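Local coordinates for protein YfnB (Bacillus subtilis, PDB 3ED5) that is a putative hydrolase of the haloacid dehalogenase superfamily, probably a phosphatase with 5'-nucleotidase activity, at residues A[11-16]-A[182-187]. Sequence-based numbering, arbitrary orientation.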
ATOM      1  N   LEU A  11      -3.126   1.264  12.330  1.00 29.76           N
ATOM      2  CA  LEU A  11      -3.602   0.930  11.004  1.00 29.26           C
ATOM      3  C   LEU A  11      -2.400   0.957  10.050  1.00 30.16           C
ATOM      4  O   LEU A  11      -1.743   1.988   9.904  1.00 30.59           O
ATOM      5  CB  LEU A  11      -4.645   1.949  10.524  1.00 29.99           C
ATOM      6  CG  LEU A  11      -5.773   2.334  11.522  1.00 30.27           C
ATOM      7  CD1 LEU A  11      -6.723   3.330  10.844  1.00 29.60           C
ATOM      8  CD2 LEU A  11      -6.567   1.117  12.006  1.00 30.75           C
ATOM      9  N   PHE A  12      -2.128  -0.182   9.435  1.00 31.10           N
ATOM     10  CA  PHE A  12      -0.960  -0.271   8.560  1.00 30.83           C
ATOM     11  C   PHE A  12      -1.407  -0.394   7.115  1.00 31.04           C
ATOM     12  O   PHE A  12      -2.222  -1.237   6.764  1.00 30.94           O
ATOM     13  CB  PHE A  12      -0.135  -1.532   8.890  1.00 31.47           C
ATOM     14  CG  PHE A  12       0.812  -1.370  10.034  1.00 32.52           C
ATOM     15  CD1 PHE A  12       2.115  -0.917   9.844  1.00 31.78           C
ATOM     16  CD2 PHE A  12       0.398  -1.705  11.332  1.00 31.31           C
ATOM     17  CE1 PHE A  12       2.992  -0.752  10.954  1.00 32.15           C
ATOM     18  CE2 PHE A  12       1.273  -1.575  12.432  1.00 33.70           C
ATOM     19  CZ  PHE A  12       2.554  -1.099  12.246  1.00 33.71           C
ATOM     20  N   ASP A  13      -0.810   0.438   6.274  1.00 31.54           N
ATOM     21  CA  ASP A  13      -0.792   0.206   4.839  0.50 31.53           C
ATOM     22  C   ASP A  13       0.058  -1.054   4.562  1.00 31.56           C
ATOM     23  O   ASP A  13       0.874  -1.462   5.392  1.00 31.40           O
ATOM     24  CB  ASP A  13      -0.200   1.450   4.160  0.50 31.65           C
ATOM     25  CG  ASP A  13       0.012   1.261   2.668  0.50 31.99           C
ATOM     26  OD1 ASP A  13      -0.982   1.153   1.906  0.50 30.47           O
ATOM     27  OD2 ASP A  13       1.185   1.241   2.284  0.50 34.33           O
ATOM     28  N   VAL A  14      -0.112  -1.670   3.381  1.00 31.31           N
ATOM     29  CA  VAL A  14       0.628  -2.899   3.040  1.00 31.63           C
ATOM     30  C   VAL A  14       1.859  -2.559   2.192  1.00 30.84           C
ATOM     31  O   VAL A  14       3.020  -2.781   2.590  1.00 31.21           O
ATOM     32  CB  VAL A  14      -0.276  -3.918   2.262  1.00 30.99           C
ATOM     33  CG1 VAL A  14       0.519  -5.184   1.867  1.00 30.66           C
ATOM     34  CG2 VAL A  14      -1.462  -4.386   3.168  1.00 30.34           C
ATOM     35  N   ASP A  15       1.584  -2.050   1.003  1.00 31.69           N
ATOM     36  CA  ASP A  15       2.643  -1.999  -0.026  1.00 31.16           C
ATOM     37  C   ASP A  15       3.668  -0.904   0.229  1.00 31.56           C
ATOM     38  O   ASP A  15       3.330   0.277   0.339  1.00 33.07           O
ATOM     39  CB  ASP A  15       2.019  -1.881  -1.424  1.00 31.62           C
ATOM     40  CG  ASP A  15       1.285  -3.140  -1.804  1.00 33.59           C
ATOM     41  OD1 ASP A  15       1.753  -4.217  -1.389  1.00 33.71           O
ATOM     42  OD2 ASP A  15       0.266  -3.055  -2.510  1.00 35.28           O
ATOM     43  N   ASP A  16       4.911  -1.345   0.305  1.00 32.23           N
ATOM     44  CA  ASP A  16       6.075  -0.509   0.617  1.00 33.15           C
ATOM     45  C   ASP A  16       5.954   0.109   1.999  1.00 32.80           C
ATOM     46  O   ASP A  16       6.627   1.086   2.296  1.00 34.26           O
ATOM     47  CB  ASP A  16       6.317   0.546  -0.467  1.00 33.58           C
ATOM     48  CG  ASP A  16       6.683  -0.099  -1.784  1.00 34.39           C
ATOM     49  OD1 ASP A  16       7.435  -1.104  -1.754  1.00 34.59           O
ATOM     50  OD2 ASP A  16       6.221   0.423  -2.809  1.00 38.91           O
ATOM     51  N   ILE A 182       0.036   4.173   9.724  1.00 30.93           N
ATOM     52  CA  ILE A 182       1.431   4.093   9.267  1.00 30.67           C
ATOM     53  C   ILE A 182       1.427   3.672   7.802  1.00 31.46           C
ATOM     54  O   ILE A 182       0.864   2.632   7.448  1.00 31.58           O
ATOM     55  CB  ILE A 182       2.190   3.004  10.070  1.00 30.44           C
ATOM     56  CG1 ILE A 182       2.113   3.256  11.588  1.00 32.28           C
ATOM     57  CG2 ILE A 182       3.688   2.938   9.610  1.00 32.25           C
ATOM     58  CD1 ILE A 182       0.991   2.478  12.299  1.00 35.01           C
ATOM     59  N   GLY A 183       2.037   4.475   6.951  1.00 30.75           N
ATOM     60  CA  GLY A 183       2.089   4.123   5.519  1.00 32.00           C
ATOM     61  C   GLY A 183       3.080   4.968   4.766  1.00 32.54           C
ATOM     62  O   GLY A 183       3.594   5.992   5.279  1.00 32.23           O
ATOM     63  N   ASP A 184       3.349   4.544   3.524  1.00 32.28           N
ATOM     64  CA  ASP A 184       4.376   5.206   2.714  1.00 33.63           C
ATOM     65  C   ASP A 184       3.817   6.241   1.743  1.00 33.89           C
ATOM     66  O   ASP A 184       4.588   7.028   1.167  1.00 33.81           O
ATOM     67  CB  ASP A 184       5.110   4.148   1.886  1.00 33.76           C
ATOM     68  CG  ASP A 184       4.244   3.597   0.800  1.00 37.17           C
ATOM     69  OD1 ASP A 184       3.112   3.161   1.095  1.00 39.23           O
ATOM     70  OD2 ASP A 184       4.687   3.593  -0.359  1.00 38.97           O
ATOM     71  N   SER A 185       2.495   6.232   1.533  1.00 34.30           N
ATOM     72  CA  SER A 185       1.881   7.144   0.554  1.00 34.66           C
ATOM     73  C   SER A 185       1.405   8.450   1.183  1.00 34.04           C
ATOM     74  O   SER A 185       0.514   8.456   2.041  1.00 33.41           O
ATOM     75  CB  SER A 185       0.713   6.462  -0.172  1.00 34.11           C
ATOM     76  OG  SER A 185      -0.017   7.439  -0.931  1.00 35.22           O
ATOM     77  N   LEU A 186       1.987   9.572   0.756  1.00 34.10           N
ATOM     78  CA  LEU A 186       1.507  10.883   1.216  1.00 34.63           C
ATOM     79  C   LEU A 186       0.044  11.102   0.863  1.00 34.94           C
ATOM     80  O   LEU A 186      -0.711  11.687   1.650  1.00 36.00           O
ATOM     81  CB  LEU A 186       2.320  12.005   0.563  1.00 34.89           C
ATOM     82  CG  LEU A 186       3.754  12.134   1.055  1.00 34.92           C
ATOM     83  CD1 LEU A 186       4.407  13.258   0.213  1.00 36.00           C
ATOM     84  CD2 LEU A 186       3.735  12.530   2.508  1.00 33.93           C
ATOM     85  N   THR A 187      -0.334  10.610  -0.321  1.00 36.16           N
ATOM     86  CA  THR A 187      -1.655  10.874  -0.857  1.00 38.00           C
ATOM     87  C   THR A 187      -2.746   9.946  -0.346  1.00 37.38           C
ATOM     88  O   THR A 187      -3.881  10.406  -0.189  1.00 39.94           O
ATOM     89  CB  THR A 187      -1.675  10.905  -2.402  1.00 38.47           C
ATOM     90  OG1 THR A 187      -1.222   9.648  -2.921  1.00 40.17           O
ATOM     91  CG2 THR A 187      -0.762  12.023  -2.950  1.00 40.33           C
TER
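Phe12 and Ile182, paired on neighbouring parallel strands, lie side by side on one face of the sheet and form the apolar, tightly packed end of this contact. CD1 of Ile182 sits over the centre of the Phe12 ring, 4.0 Å from the centroid and 12° off the ring normal, a CH-pi contact; Ile182 CB and CG2 reach the CD1-CE1 side of the ring. Ile182 CG1 stands anti to its carbonyl carbon (chi1 -56°), and an unusual second torsion of 96° swings CD1 over the ring. With an alanine in place of Phe12, Ile182 CD1 would probably lose the surface it rests on and a gap would open in the buried core. Two nearly straight backbone bonds fix the register: Ile182 N to Leu11 O (2.8 Å) and Asp13 N to Ile182 O (3.0 Å). Beyond them, Asp13 CB lies 3.8 Å from Gly183 CA, where a side chain would have little room.

Past the strand ends the contact turns polar: Asp13 is buried, while Asp15, Asp16 and Asp184 are partly exposed. Asp184 OD1 lies 3.0 Å from Asp15 O and, in one of two modelled conformers of Asp13, 3.0 Å from Asp13 OD2. These oxygens are all acceptors, consistent with the acidic site that holds magnesium in HAD phosphatases. In that conformer Asp13, the nucleophile by similarity, is held by Lys158 at OD1 and Thr17 at OD2; Asp15 OD1 forms a salt bridge with Arg135, and Asp16 OD1 accepts a hydrogen bond from the backbone N of Gln22.

In this Rossmann-like HAD core, strand 9-12 runs between 120-125 and 179-183, and 199-203 flanks the latter; helix 186-195, N-capped by Ser185, brings Asp189 against Asp13 and Asp184, while Phe21 of helix 21-35 touches Asp15 and Asp16.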